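Local coordinates for protein uncharacterized ACR, COG1565 superfamily (Burkholderia thailandensis, PDB 4F3N) that is of unknown function but belongs to a methyltransferase superfamily, binds S-adenosyl-L-homocysteine, and may symmetrically dimethylate protein arginines, at residues A[207-218]-A[288-299]; A[340-351]-A[405-413]. All blocks are in the same frame, centred on the assembly; numbering follows the deposited sequence.

Both contacts are buried, their centres 11 Å apart, and they meet on one seven-stranded mixed sheet. Contact 1 lies within it, pairing the parallel strands 210-214 and 293-298; contact 2 covers it, laying helix 343-352 on strand 407-414, the antiparallel neighbour of 293-298. The chemistry follows this division: contact 1 buries 1089 Å² through backbone hydrogen bonds and ends in polar groups beside the cofactor site, whereas contact 2 buries 444 Å² with no hydrogen bond between its segments, relying on aromatic and aliphatic side chains. Y299 of contact 1 meets H340 of contact 2 edge-to-face, joining them near the C-terminal end of strand 293-298.

Contact 1. Residues A[207-218]-A[288-299]; sequences FEGVVVGNEVLD and MLARGAAFFIDY. With EDO (1,2-ethanediol), chain D.
Neighbouring parallel strands 210-214 and 293-298 lie in the central sheet of a Rossmann-like methyltransferase fold, their short axes 4.6 Å apart and 12° from parallel. Backbone bonds alternate between V211, G213 and E215 on one segment and A293, F295 and I297 on the other; F295 N to V211 O measures 2.8 Å, at an N-H...O angle of 170°. A beta bulge shifts the register by one between F207 and E208.

On the face bearing V211 and A294 their CB atoms are 3.8 Å apart, while M288 CE reaches V211 CG2. On the other face, V210 CG1 meets the F295 ring edge near its plane, 3.7 Å from CD2. N214, which binds S-adenosyl-L-homocysteine in another structure of this protein, sets OD1 beside I297 CB with CG anti to its backbone N (chi1 -178°); its ND2 donates to ethanediol O2.

At the C-terminal ends of the two strands, D298 OD2 accepts from D218 N, which lies above the carboxylate plane, and is bridged by water 1 to V216 N. D218 OD2 comes to 2.4 Å from D298 OD1. E215 OE1 bonds T113 OG1, another residue of that cofactor site, and lies at the Y299 ring edge, 3.7 Å from CE1; water 2 joins E215 OE1 to Y299 OH, at 2.8 Å and 2.9 Å respectively.

Contact 2. Residues A[340-351]-A[405-413]; sequences HVEFSAIHEAGV and ELFKVIAFS
With chi1 at -78° in F343 and -58° in F412, each CG lies anti to its own carbonyl carbon, and both rings enter the layer between helix 343-352 and strand 407-414, a helix-on-sheet interface of the methyltransferase fold. The short helix and strand axes run 9.3 Å apart and nearly parallel. F343 bridges two strand residues: I410 CG2 touches its ring edge near the plane, 3.8 Å from CE1, while K408 CB and CG lie against CE2, CG at 3.6 Å. The lysine chain bends at chi2 and chi4, turning NZ back to the carbonyl oxygens of E405 and L406, besides G300 O. I346 CG2 touches both I410 CG2 and F412 CE2, 4.1 Å from each.

E342 is the N-cap of the helix: its OE2 accepts from A345 N at 3.2 Å and weakly from S344 N. At the far end the backbone of G350 meets F412. F296 of strand 293-298 also packs against F412. G350 CA sits over one face of the F412 ring in a CH-pi contact, 4.0 Å from the ring centroid and 24° off the normal, with H347 CA at the ring edge.

Contact 1. Residues A[207-218]-A[288-299]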
loop_
_atom_site.group_PDB
_atom_site.type_symbol
_atom_site.label_atom_id
_atom_site.label_comp_id
_atom_site.label_asym_id
_atom_site.label_seq_id
_atom_site.Cartn_x
_atom_site.Cartn_y
_atom_site.Cartn_z
ATOM N N PHE A 207 -10.637 13.774 -11.313
ATOM C CA PHE A 207 -9.490 13.262 -12.072
ATOM C C PHE A 207 -9.973 12.402 -13.255
ATOM O O PHE A 207 -10.938 11.616 -13.121
ATOM C CB PHE A 207 -8.554 12.444 -11.162
ATOM C CG PHE A 207 -7.310 11.954 -11.879
ATOM C CD1 PHE A 207 -6.357 12.864 -12.311
ATOM C CD2 PHE A 207 -7.122 10.613 -12.175
ATOM C CE1 PHE A 207 -5.233 12.458 -12.980
ATOM C CE2 PHE A 207 -6.004 10.177 -12.861
ATOM C CZ PHE A 207 -5.045 11.106 -13.266
ATOM N N GLU A 208 -9.333 12.609 -14.399
ATOM C CA GLU A 208 -9.541 11.803 -15.593
ATOM C C GLU A 208 -8.208 11.207 -16.006
ATOM O O GLU A 208 -7.299 11.915 -16.451
ATOM C CB GLU A 208 -10.131 12.631 -16.721
ATOM C CG GLU A 208 -11.528 13.140 -16.419
ATOM C CD GLU A 208 -12.187 13.799 -17.614
ATOM O OE1 GLU A 208 -11.602 13.762 -18.726
ATOM O OE2 GLU A 208 -13.286 14.354 -17.420
ATOM N N GLY A 209 -8.073 9.895 -15.861
ATOM C CA GLY A 209 -6.819 9.222 -16.167
ATOM C C GLY A 209 -6.712 7.956 -15.365
ATOM O O GLY A 209 -7.732 7.372 -14.944
ATOM N N VAL A 210 -5.482 7.525 -15.135
ATOM C CA VAL A 210 -5.194 6.255 -14.422
ATOM C C VAL A 210 -4.447 6.559 -13.111
ATOM O O VAL A 210 -3.405 7.234 -13.099
ATOM C CB VAL A 210 -4.392 5.248 -15.246
ATOM C CG1 VAL A 210 -3.939 4.092 -14.348
ATOM C CG2 VAL A 210 -5.195 4.743 -16.431
ATOM N N VAL A 211 -5.044 6.094 -12.020
ATOM C CA VAL A 211 -4.462 6.266 -10.688
ATOM C C VAL A 211 -3.730 4.955 -10.352
ATOM O O VAL A 211 -4.200 3.846 -10.655
ATOM C CB VAL A 211 -5.551 6.537 -9.634
ATOM C CG1 VAL A 211 -4.943 6.674 -8.234
ATOM C CG2 VAL A 211 -6.432 7.712 -10.078
ATOM N N VAL A 212 -2.559 5.112 -9.758
ATOM C CA VAL A 212 -1.692 3.973 -9.333
ATOM C C VAL A 212 -1.366 4.100 -7.829
ATOM O O VAL A 212 -0.930 5.161 -7.351
ATOM C CB VAL A 212 -0.398 3.883 -10.139
ATOM C CG1 VAL A 212 0.470 2.717 -9.597
ATOM C CG2 VAL A 212 -0.672 3.664 -11.626
ATOM N N GLY A 213 -1.658 3.058 -7.043
ATOM C CA GLY A 213 -1.318 3.039 -5.619
ATOM C C GLY A 213 -0.572 1.746 -5.343
ATOM O O GLY A 213 -1.193 0.710 -5.148
ATOM N N ASN A 214 0.760 1.810 -5.353
ATOM C CA ASN A 214 1.603 0.660 -5.185
ATOM C C ASN A 214 2.152 0.564 -3.768
ATOM O O ASN A 214 2.928 1.424 -3.373
ATOM C CB ASN A 214 2.750 0.856 -6.148
ATOM C CG ASN A 214 3.703 -0.265 -6.137
ATOM O OD1 ASN A 214 3.324 -1.442 -6.061
ATOM N ND2 ASN A 214 5.018 0.100 -6.300
ATOM N N GLU A 215 1.749 -0.455 -3.015
ATOM C CA GLU A 215 2.107 -0.560 -1.611
ATOM C C GLU A 215 1.838 0.706 -0.796
ATOM O O GLU A 215 2.678 1.111 0.035
ATOM C CB GLU A 215 3.576 -1.008 -1.516
ATOM C CG GLU A 215 3.693 -2.476 -1.827
ATOM C CD GLU A 215 5.089 -3.012 -1.570
ATOM O OE1 GLU A 215 5.451 -3.077 -0.415
ATOM O OE2 GLU A 215 5.794 -3.259 -2.548
ATOM N N VAL A 216 0.681 1.330 -1.017
ATOM C CA VAL A 216 0.279 2.454 -0.203
ATOM C C VAL A 216 -0.839 2.113 0.768
ATOM O O VAL A 216 -0.857 2.680 1.878
ATOM C CB VAL A 216 -0.077 3.716 -1.040
ATOM C CG1 VAL A 216 1.149 4.168 -1.843
ATOM C CG2 VAL A 216 -1.216 3.483 -1.985
ATOM N N LEU A 217 -1.725 1.185 0.416
ATOM C CA LEU A 217 -2.816 0.808 1.317
ATOM C C LEU A 217 -2.304 0.154 2.593
ATOM O O LEU A 217 -2.858 0.421 3.719
ATOM C CB LEU A 217 -3.818 -0.093 0.620
ATOM C CG LEU A 217 -4.598 0.505 -0.571
ATOM C CD1 LEU A 217 -5.488 -0.578 -1.171
ATOM C CD2 LEU A 217 -5.413 1.776 -0.244
ATOM N N ASP A 218 -1.207 -0.606 2.463
ATOM C CA ASP A 218 -0.638 -1.346 3.589
ATOM C C ASP A 218 -0.041 -0.445 4.667
ATOM O O ASP A 218 0.184 -0.921 5.764
ATOM C CB ASP A 218 0.382 -2.387 3.119
ATOM C CG ASP A 218 1.591 -1.776 2.475
ATOM O OD1 ASP A 218 2.195 -0.885 3.101
ATOM O OD2 ASP A 218 1.964 -2.166 1.328
ATOM N N MET A 288 -13.484 10.633 -6.710
ATOM C CA MET A 288 -12.686 11.598 -7.493
ATOM C C MET A 288 -12.562 11.208 -8.950
ATOM O O MET A 288 -12.584 12.053 -9.834
ATOM C CB MET A 288 -11.277 11.699 -6.868
ATOM C CG MET A 288 -10.227 12.420 -7.705
ATOM S SD MET A 288 -8.545 12.077 -7.183
ATOM C CE MET A 288 -8.338 10.433 -7.869
ATOM N N LEU A 289 -12.318 9.935 -9.185
ATOM C CA LEU A 289 -12.157 9.426 -10.546
ATOM C C LEU A 289 -13.416 9.636 -11.375
ATOM O O LEU A 289 -14.431 9.016 -11.080
ATOM C CB LEU A 289 -11.820 7.947 -10.479
ATOM C CG LEU A 289 -11.516 7.260 -11.801
ATOM C CD1 LEU A 289 -10.241 7.841 -12.350
ATOM C CD2 LEU A 289 -11.393 5.734 -11.629
ATOM N N ALA A 290 -13.371 10.493 -12.387
ATOM C CA ALA A 290 -14.541 10.744 -13.254
ATOM C C ALA A 290 -14.563 9.806 -14.457
ATOM O O ALA A 290 -15.618 9.442 -14.982
ATOM C CB ALA A 290 -14.538 12.175 -13.729
ATOM N N ARG A 291 -13.382 9.442 -14.918
ATOM C CA ARG A 291 -13.206 8.593 -16.098
ATOM C C ARG A 291 -11.799 8.056 -16.059
ATOM O O ARG A 291 -10.864 8.814 -15.828
ATOM C CB ARG A 291 -13.409 9.493 -17.333
ATOM C CG ARG A 291 -13.086 8.915 -18.660
ATOM C CD ARG A 291 -13.190 10.011 -19.735
ATOM N NE ARG A 291 -14.566 10.387 -20.038
ATOM C CZ ARG A 291 -15.079 10.420 -21.272
ATOM N NH1 ARG A 291 -14.362 10.064 -22.338
ATOM N NH2 ARG A 291 -16.323 10.805 -21.447
ATOM N N GLY A 292 -11.624 6.763 -16.286
ATOM C CA GLY A 292 -10.299 6.129 -16.229
ATOM C C GLY A 292 -10.319 4.913 -15.314
ATOM O O GLY A 292 -11.329 4.224 -15.196
ATOM N N ALA A 293 -9.214 4.676 -14.606
ATOM C CA ALA A 293 -9.076 3.479 -13.804
ATOM C C ALA A 293 -8.193 3.798 -12.594
ATOM O O ALA A 293 -7.446 4.795 -12.587
ATOM C CB ALA A 293 -8.432 2.345 -14.629
ATOM N N ALA A 294 -8.238 2.941 -11.596
ATOM C CA ALA A 294 -7.386 3.059 -10.404
ATOM C C ALA A 294 -6.923 1.655 -10.104
ATOM O O ALA A 294 -7.768 0.749 -9.965
ATOM C CB ALA A 294 -8.098 3.686 -9.200
ATOM N N PHE A 295 -5.607 1.459 -10.072
ATOM C CA PHE A 295 -4.976 0.182 -9.749
ATOM C C PHE A 295 -4.326 0.282 -8.378
ATOM O O PHE A 295 -3.559 1.217 -8.154
ATOM C CB PHE A 295 -3.858 -0.141 -10.726
ATOM C CG PHE A 295 -4.316 -0.345 -12.177
ATOM C CD1 PHE A 295 -4.561 -1.635 -12.669
ATOM C CD2 PHE A 295 -4.470 0.727 -13.005
ATOM C CE1 PHE A 295 -4.935 -1.851 -13.992
ATOM C CE2 PHE A 295 -4.847 0.535 -14.318
ATOM C CZ PHE A 295 -5.069 -0.753 -14.805
ATOM N N PHE A 296 -4.642 -0.660 -7.488
ATOM C CA PHE A 296 -3.951 -0.823 -6.211
ATOM C C PHE A 296 -3.240 -2.147 -6.161
ATOM O O PHE A 296 -3.847 -3.167 -6.455
ATOM C CB PHE A 296 -4.934 -0.685 -5.049
ATOM C CG PHE A 296 -5.607 0.658 -5.010
ATOM C CD1 PHE A 296 -4.940 1.786 -4.537
ATOM C CD2 PHE A 296 -6.893 0.802 -5.482
ATOM C CE1 PHE A 296 -5.585 3.033 -4.489
ATOM C CE2 PHE A 296 -7.508 2.052 -5.492
ATOM C CZ PHE A 296 -6.861 3.148 -4.988
ATOM N N ILE A 297 -1.941 -2.118 -5.885
ATOM C CA ILE A 297 -1.101 -3.285 -5.813
ATOM C C ILE A 297 -0.652 -3.419 -4.373
ATOM O O ILE A 297 -0.102 -2.455 -3.807
ATOM C CB ILE A 297 0.165 -3.127 -6.689
ATOM C CG1 ILE A 297 -0.275 -2.792 -8.142
ATOM C CG2 ILE A 297 1.013 -4.425 -6.664
ATOM C CD1 ILE A 297 0.168 -1.420 -8.600
ATOM N N ASP A 298 -0.900 -4.567 -3.768
ATOM C CA ASP A 298 -0.512 -4.741 -2.370
ATOM C C ASP A 298 -0.660 -6.172 -1.932
ATOM O O ASP A 298 -1.353 -6.989 -2.557
ATOM C CB ASP A 298 -1.356 -3.822 -1.473
ATOM C CG ASP A 298 -0.560 -3.046 -0.465
ATOM O OD1 ASP A 298 0.419 -3.601 0.126
ATOM O OD2 ASP A 298 -0.903 -1.855 -0.250
ATOM N N TYR A 299 -0.007 -6.467 -0.821
ATOM C CA TYR A 299 -0.152 -7.769 -0.184
ATOM C C TYR A 299 -1.383 -7.837 0.704
ATOM O O TYR A 299 -1.737 -6.889 1.434
ATOM C CB TYR A 299 1.122 -8.122 0.564
ATOM C CG TYR A 299 1.728 -7.007 1.421
ATOM C CD1 TYR A 299 2.703 -6.132 0.898
ATOM C CD2 TYR A 299 1.344 -6.832 2.736
ATOM C CE1 TYR A 299 3.287 -5.149 1.680
ATOM C CE2 TYR A 299 1.914 -5.812 3.527
ATOM C CZ TYR A 299 2.883 -4.990 2.990
ATOM O OH TYR A 299 3.445 -3.990 3.754
HETATM C C1 EDO D . 8.271 -3.746 -7.823
HETATM O O1 EDO D . 7.801 -4.697 -6.904
HETATM C C2 EDO D . 7.244 -2.639 -7.896
HETATM O O2 EDO D . 7.230 -1.845 -6.700
HETATM O O HOH W 1 -1.543 -0.125 -2.358
HETATM O O HOH W 2 5.169 -2.303 2.219
#

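Contact 2. Residues A[340-351]-A[405-413]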
loop_
_atom_site.group_PDB
_atom_site.type_symbol
_atom_site.label_atom_id
_atom_site.label_comp_id
_atom_site.label_asym_id
_atom_site.label_seq_id
_atom_site.Cartn_x
_atom_site.Cartn_y
_atom_site.Cartn_z
ATOM N N HIS A 340 -1.400 -6.162 6.247
ATOM C CA HIS A 340 -1.872 -6.613 4.929
ATOM C C HIS A 340 -3.190 -5.963 4.610
ATOM O O HIS A 340 -3.866 -5.419 5.487
ATOM C CB HIS A 340 -2.037 -8.110 4.941
ATOM C CG HIS A 340 -0.750 -8.887 4.909
ATOM N ND1 HIS A 340 0.396 -8.513 5.594
ATOM C CD2 HIS A 340 -0.446 -10.070 4.263
ATOM C CE1 HIS A 340 1.364 -9.412 5.346
ATOM N NE2 HIS A 340 0.853 -10.372 4.548
ATOM N N VAL A 341 -3.571 -5.970 3.342
ATOM C CA VAL A 341 -4.774 -5.365 2.902
ATOM C C VAL A 341 -5.909 -6.369 2.855
ATOM O O VAL A 341 -5.730 -7.524 2.421
ATOM C CB VAL A 341 -4.528 -4.737 1.503
ATOM C CG1 VAL A 341 -5.813 -4.230 0.883
ATOM C CG2 VAL A 341 -3.472 -3.660 1.623
ATOM N N GLU A 342 -7.092 -5.927 3.270
ATOM C CA GLU A 342 -8.285 -6.778 3.257
ATOM C C GLU A 342 -9.104 -6.364 2.051
ATOM O O GLU A 342 -9.774 -5.322 2.049
ATOM C CB GLU A 342 -9.014 -6.661 4.598
ATOM C CG GLU A 342 -10.055 -7.743 4.811
ATOM C CD GLU A 342 -11.356 -7.391 4.172
ATOM O OE1 GLU A 342 -12.152 -6.720 4.842
ATOM O OE2 GLU A 342 -11.578 -7.772 3.014
ATOM N N PHE A 343 -8.974 -7.142 0.968
ATOM C CA PHE A 343 -9.448 -6.700 -0.346
ATOM C C PHE A 343 -10.958 -6.680 -0.535
ATOM O O PHE A 343 -11.436 -5.972 -1.429
ATOM C CB PHE A 343 -8.758 -7.481 -1.476
ATOM C CG PHE A 343 -7.373 -7.012 -1.756
ATOM C CD1 PHE A 343 -7.159 -5.889 -2.521
ATOM C CD2 PHE A 343 -6.287 -7.663 -1.241
ATOM C CE1 PHE A 343 -5.887 -5.440 -2.764
ATOM C CE2 PHE A 343 -5.003 -7.261 -1.490
ATOM C CZ PHE A 343 -4.790 -6.114 -2.272
ATOM N N SER A 344 -11.722 -7.417 0.279
ATOM C CA SER A 344 -13.191 -7.368 0.159
ATOM C C SER A 344 -13.737 -5.991 0.554
ATOM O O SER A 344 -14.554 -5.414 -0.153
ATOM C CB SER A 344 -13.847 -8.467 0.999
ATOM O OG SER A 344 -13.367 -9.730 0.582
ATOM N N ALA A 345 -13.237 -5.465 1.646
ATOM C CA ALA A 345 -13.569 -4.129 2.105
ATOM C C ALA A 345 -13.104 -3.076 1.097
ATOM O O ALA A 345 -13.817 -2.098 0.889
ATOM C CB ALA A 345 -12.931 -3.865 3.447
ATOM N N ILE A 346 -11.911 -3.268 0.513
ATOM C CA ILE A 346 -11.456 -2.361 -0.567
ATOM C C ILE A 346 -12.409 -2.417 -1.758
ATOM O O ILE A 346 -12.829 -1.384 -2.281
ATOM C CB ILE A 346 -9.997 -2.678 -0.986
ATOM C CG1 ILE A 346 -9.055 -2.473 0.181
ATOM C CG2 ILE A 346 -9.540 -1.829 -2.199
ATOM C CD1 ILE A 346 -9.183 -1.127 0.896
ATOM N N HIS A 347 -12.793 -3.627 -2.187
ATOM C CA HIS A 347 -13.807 -3.787 -3.239
ATOM C C HIS A 347 -15.083 -3.023 -2.941
ATOM O O HIS A 347 -15.574 -2.236 -3.780
ATOM C CB HIS A 347 -14.113 -5.271 -3.379
ATOM C CG HIS A 347 -15.323 -5.569 -4.231
ATOM N ND1 HIS A 347 -16.275 -6.431 -3.838
ATOM C CD2 HIS A 347 -15.715 -5.081 -5.456
ATOM C CE1 HIS A 347 -17.227 -6.529 -4.782
ATOM N NE2 HIS A 347 -16.896 -5.724 -5.798
ATOM N N GLU A 348 -15.623 -3.226 -1.737
ATOM C CA GLU A 348 -16.869 -2.534 -1.356
ATOM C C GLU A 348 -16.699 -1.025 -1.327
ATOM O O GLU A 348 -17.605 -0.286 -1.721
ATOM C CB GLU A 348 -17.396 -3.106 -0.019
ATOM C CG GLU A 348 -17.768 -4.581 -0.220
ATOM C CD GLU A 348 -17.748 -5.425 1.044
ATOM O OE1 GLU A 348 -17.787 -4.869 2.167
ATOM O OE2 GLU A 348 -17.674 -6.679 0.933
ATOM N N ALA A 349 -15.540 -0.580 -0.896
ATOM C CA ALA A 349 -15.211 0.856 -0.831
ATOM C C ALA A 349 -15.324 1.495 -2.218
ATOM O O ALA A 349 -16.012 2.512 -2.393
ATOM C CB ALA A 349 -13.830 1.087 -0.230
ATOM N N GLY A 350 -14.695 0.869 -3.200
ATOM C CA GLY A 350 -14.670 1.424 -4.526
ATOM C C GLY A 350 -15.997 1.354 -5.263
ATOM O O GLY A 350 -16.424 2.352 -5.870
ATOM N N VAL A 351 -16.666 0.208 -5.219
ATOM C CA VAL A 351 -17.921 0.067 -5.945
ATOM C C VAL A 351 -19.034 0.821 -5.223
ATOM O O VAL A 351 -19.949 1.316 -5.865
ATOM C CB VAL A 351 -18.312 -1.404 -6.195
ATOM C CG1 VAL A 351 -19.703 -1.485 -6.796
ATOM C CG2 VAL A 351 -17.284 -2.078 -7.105
ATOM N N GLU A 405 1.832 -14.707 -5.379
ATOM C CA GLU A 405 0.517 -15.012 -4.827
ATOM C C GLU A 405 0.092 -14.041 -3.726
ATOM O O GLU A 405 -1.064 -13.646 -3.684
ATOM C CB GLU A 405 0.447 -16.454 -4.328
ATOM C CG GLU A 405 -0.850 -16.839 -3.648
ATOM C CD GLU A 405 -2.102 -16.748 -4.488
ATOM O OE1 GLU A 405 -2.012 -16.993 -5.727
ATOM O OE2 GLU A 405 -3.191 -16.418 -3.898
ATOM N N LEU A 406 1.019 -13.732 -2.818
ATOM C CA LEU A 406 0.738 -12.874 -1.694
ATOM C C LEU A 406 0.306 -11.477 -2.163
ATOM O O LEU A 406 -0.641 -10.913 -1.608
ATOM C CB LEU A 406 1.987 -12.727 -0.823
ATOM C CG LEU A 406 1.777 -11.787 0.328
ATOM C CD1 LEU A 406 0.658 -12.190 1.290
ATOM C CD2 LEU A 406 3.150 -11.668 0.976
ATOM N N PHE A 407 1.004 -10.928 -3.153
ATOM C CA PHE A 407 0.638 -9.632 -3.712
ATOM C C PHE A 407 -0.552 -9.797 -4.662
ATOM O O PHE A 407 -0.630 -10.812 -5.361
ATOM C CB PHE A 407 1.807 -9.030 -4.445
ATOM C CG PHE A 407 2.825 -8.364 -3.521
ATOM C CD1 PHE A 407 3.559 -9.129 -2.598
ATOM C CD2 PHE A 407 3.043 -6.981 -3.569
ATOM C CE1 PHE A 407 4.478 -8.536 -1.780
ATOM C CE2 PHE A 407 3.958 -6.387 -2.716
ATOM C CZ PHE A 407 4.654 -7.163 -1.804
ATOM N N LYS A 408 -1.479 -8.833 -4.613
ATOM C CA LYS A 408 -2.699 -8.827 -5.400
ATOM C C LYS A 408 -2.776 -7.511 -6.134
ATOM O O LYS A 408 -2.136 -6.524 -5.750
ATOM C CB LYS A 408 -3.968 -8.963 -4.537
ATOM C CG LYS A 408 -3.929 -10.080 -3.495
ATOM C CD LYS A 408 -3.852 -11.471 -4.153
ATOM C CE LYS A 408 -4.098 -12.601 -3.134
ATOM N NZ LYS A 408 -2.991 -12.738 -2.129
ATOM N N VAL A 409 -3.524 -7.516 -7.237
ATOM C CA VAL A 409 -3.894 -6.280 -7.903
ATOM C C VAL A 409 -5.408 -6.185 -7.938
ATOM O O VAL A 409 -6.070 -7.121 -8.411
ATOM C CB VAL A 409 -3.368 -6.236 -9.339
ATOM C CG1 VAL A 409 -3.692 -4.898 -9.948
ATOM C CG2 VAL A 409 -1.817 -6.481 -9.373
ATOM N N ILE A 410 -5.932 -5.049 -7.471
ATOM C CA ILE A 410 -7.355 -4.711 -7.619
ATOM C C ILE A 410 -7.453 -3.407 -8.431
ATOM O O ILE A 410 -6.610 -2.531 -8.303
ATOM C CB ILE A 410 -8.079 -4.620 -6.247
ATOM C CG1 ILE A 410 -9.596 -4.635 -6.424
ATOM C CG2 ILE A 410 -7.646 -3.375 -5.436
ATOM C CD1 ILE A 410 -10.317 -5.068 -5.129
ATOM N N ALA A 411 -8.442 -3.313 -9.314
ATOM C CA ALA A 411 -8.622 -2.128 -10.108
ATOM C C ALA A 411 -10.093 -1.753 -10.201
ATOM O O ALA A 411 -10.954 -2.626 -10.245
ATOM C CB ALA A 411 -8.052 -2.326 -11.506
ATOM N N PHE A 412 -10.342 -0.458 -10.223
ATOM C CA PHE A 412 -11.655 0.144 -10.385
ATOM C C PHE A 412 -11.653 1.034 -11.625
ATOM O O PHE A 412 -10.604 1.539 -12.072
ATOM C CB PHE A 412 -11.990 0.980 -9.141
ATOM C CG PHE A 412 -11.967 0.208 -7.859
ATOM C CD1 PHE A 412 -13.044 -0.576 -7.514
ATOM C CD2 PHE A 412 -10.844 0.219 -7.024
ATOM C CE1 PHE A 412 -13.023 -1.315 -6.339
ATOM C CE2 PHE A 412 -10.828 -0.511 -5.854
ATOM C CZ PHE A 412 -11.931 -1.245 -5.501
ATOM N N SER A 413 -12.829 1.301 -12.173
ATOM C CA SER A 413 -12.901 2.080 -13.378
ATOM C C SER A 413 -14.209 2.834 -13.517
ATOM O O SER A 413 -15.197 2.535 -12.858
ATOM C CB SER A 413 -12.682 1.230 -14.630
ATOM O OG SER A 413 -13.662 0.204 -14.730
#